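Local coordinates for protein glycerol dehydratase (Clostridium butyricum, PDB 1R9D) that probably dehydrates glycerol without vitamin B12, as a glycyl radical enzyme of the pyruvate formate-lyase family, at residues Ala393-Arg397 against Glu398-Leu402. Residues are numbered along the deposited sequence; the frame is centred on the assembly and turned at random.
Sequences AELTR and EGLGL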
loop_
_atom_site.group_PDB
_atom_site.type_symbol
_atom_site.label_atom_id
_atom_site.label_comp_id
_atom_site.label_asym_id
_atom_site.label_seq_id
_atom_site.Cartn_x
_atom_site.Cartn_y
_atom_site.Cartn_z
ATOM N N ALA A 393 -40.779 -19.424 -22.977
ATOM C CA ALA A 393 -40.658 -20.407 -24.049
ATOM C C ALA A 393 -40.947 -19.754 -25.401
ATOM O O ALA A 393 -40.301 -20.079 -26.391
ATOM C CB ALA A 393 -41.615 -21.572 -23.810
ATOM N N GLU A 394 -41.920 -18.845 -25.439
ATOM C CA GLU A 394 -42.256 -18.137 -26.675
ATOM C C GLU A 394 -41.052 -17.335 -27.154
ATOM O O GLU A 394 -40.791 -17.234 -28.356
ATOM C CB GLU A 394 -43.412 -17.153 -26.467
ATOM C CG GLU A 394 -44.801 -17.737 -26.452
ATOM C CD GLU A 394 -45.858 -16.671 -26.714
ATOM O OE1 GLU A 394 -46.029 -16.267 -27.888
ATOM O OE2 GLU A 394 -46.507 -16.226 -25.745
ATOM N N LEU A 395 -40.335 -16.733 -26.210
ATOM C CA LEU A 395 -39.155 -15.952 -26.554
ATOM C C LEU A 395 -38.084 -16.868 -27.131
ATOM O O LEU A 395 -37.449 -16.543 -28.131
ATOM C CB LEU A 395 -38.609 -15.229 -25.321
ATOM C CG LEU A 395 -37.291 -14.469 -25.510
ATOM C CD1 LEU A 395 -37.425 -13.427 -26.622
ATOM C CD2 LEU A 395 -36.910 -13.802 -24.202
ATOM N N THR A 396 -37.885 -18.022 -26.503
ATOM C CA THR A 396 -36.890 -18.972 -26.995
ATOM C C THR A 396 -37.185 -19.351 -28.450
ATOM O O THR A 396 -36.272 -19.523 -29.252
ATOM C CB THR A 396 -36.881 -20.264 -26.144
ATOM O OG1 THR A 396 -36.454 -19.956 -24.811
ATOM C CG2 THR A 396 -35.942 -21.292 -26.744
ATOM N N ARG A 397 -38.465 -19.475 -28.781
ATOM C CA ARG A 397 -38.857 -19.844 -30.136
ATOM C C ARG A 397 -38.437 -18.798 -31.168
ATOM O O ARG A 397 -38.328 -19.101 -32.355
ATOM C CB ARG A 397 -40.371 -20.078 -30.203
ATOM C CG ARG A 397 -40.863 -20.565 -31.558
ATOM C CD ARG A 397 -42.243 -21.201 -31.454
ATOM N NE ARG A 397 -43.268 -20.257 -31.021
ATOM C CZ ARG A 397 -44.510 -20.603 -30.699
ATOM N NH1 ARG A 397 -44.886 -21.877 -30.760
ATOM N NH2 ARG A 397 -45.377 -19.676 -30.311
ATOM N N GLU A 398 -38.181 -17.573 -30.717
ATOM C CA GLU A 398 -37.762 -16.510 -31.632
ATOM C C GLU A 398 -36.374 -16.764 -32.222
ATOM O O GLU A 398 -36.002 -16.165 -33.232
ATOM C CB GLU A 398 -37.789 -15.156 -30.918
ATOM C CG GLU A 398 -39.194 -14.655 -30.582
ATOM C CD GLU A 398 -40.033 -14.381 -31.821
ATOM O OE1 GLU A 398 -39.551 -13.652 -32.719
ATOM O OE2 GLU A 398 -41.176 -14.886 -31.897
ATOM N N GLY A 399 -35.600 -17.641 -31.585
ATOM C CA GLY A 399 -34.278 -17.966 -32.093
ATOM C C GLY A 399 -33.145 -16.995 -31.799
ATOM O O GLY A 399 -32.159 -16.955 -32.533
ATOM N N LEU A 400 -33.272 -16.222 -30.727
ATOM C CA LEU A 400 -32.241 -15.260 -30.352
ATOM C C LEU A 400 -31.287 -15.877 -29.331
ATOM O O LEU A 400 -30.275 -15.274 -28.968
ATOM C CB LEU A 400 -32.889 -14.012 -29.751
ATOM C CG LEU A 400 -33.967 -13.336 -30.602
ATOM C CD1 LEU A 400 -34.644 -12.246 -29.789
ATOM C CD2 LEU A 400 -33.344 -12.763 -31.872
ATOM N N GLY A 401 -31.615 -17.082 -28.872
ATOM C CA GLY A 401 -30.783 -17.747 -27.885
ATOM C C GLY A 401 -31.217 -17.354 -26.485
ATOM O O GLY A 401 -30.647 -17.810 -25.489
ATOM N N LEU A 402 -32.241 -16.509 -26.413
ATOM C CA LEU A 402 -32.769 -16.024 -25.145
ATOM C C LEU A 402 -34.080 -16.716 -24.809
ATOM O O LEU A 402 -34.791 -17.177 -25.702
ATOM C CB LEU A 402 -33.026 -14.517 -25.225
ATOM C CG LEU A 402 -31.888 -13.625 -25.710
ATOM C CD1 LEU A 402 -32.431 -12.216 -25.948
ATOM C CD2 LEU A 402 -30.756 -13.612 -24.690
HETATM O O HOH W 1 -42.326 -17.168 -30.625
HETATM O O HOH W 2 -34.793 -16.389 -28.441
HETATM O O HOH W 3 -33.495 -19.397 -29.084
#
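Glu398 turns back on Leu395 where helix 386-397 runs out, in the helix-to-strand turn of a beta-alpha-beta crossover between the parallel neighbouring strands 375-380 and 404-407 of a mixed sheet. Its N-H reaches Leu395 O at 2.9 Å, an i to i+3 bond that tightens the last turn. With CG beside its own backbone N (chi1 -69°) and a second bend at chi2, the side chain curls over the carbonyl oxygens of Glu394 and Leu395, and OE2 accepts a bond from water 1. That water also donates to Glu394 O and takes the N-H of Arg397 NE in the guanidinium plane, so the acid and the base meet through solvent, with NE and OE2 5.8 Å apart. Farther out, Arg397 NH1 bonds Leu710 O.

Gly399 leaves the helix with positive phi (80°), and its N binds Thr396 O at 3.1 Å, again i to i+3. Leu400 then sends its N-H to water 2, which sits within hydrogen-bonding distance of Leu395 O and Leu402 O; beyond it, Leu400 O bonds Ser765 OG. Gly401, also with positive phi, uses N to hold water 3, which also lies 2.8 Å from Thr396 O, so water carries on the capping where direct bonds stop.

Leu402 folds back beside the helix. Its CB lies 4.1 Å from Leu395 CD2, the two side chains crossing at a slant, while Ala366 of helix 357-369 touches both leucines. Thr396 OG1, bonded to Tyr405 OH, is 3.4 Å from Leu402 O, at best a weak bond. That carbonyl oxygen also receives a CA-H...O contact, 3.0 Å from Thr396 CA.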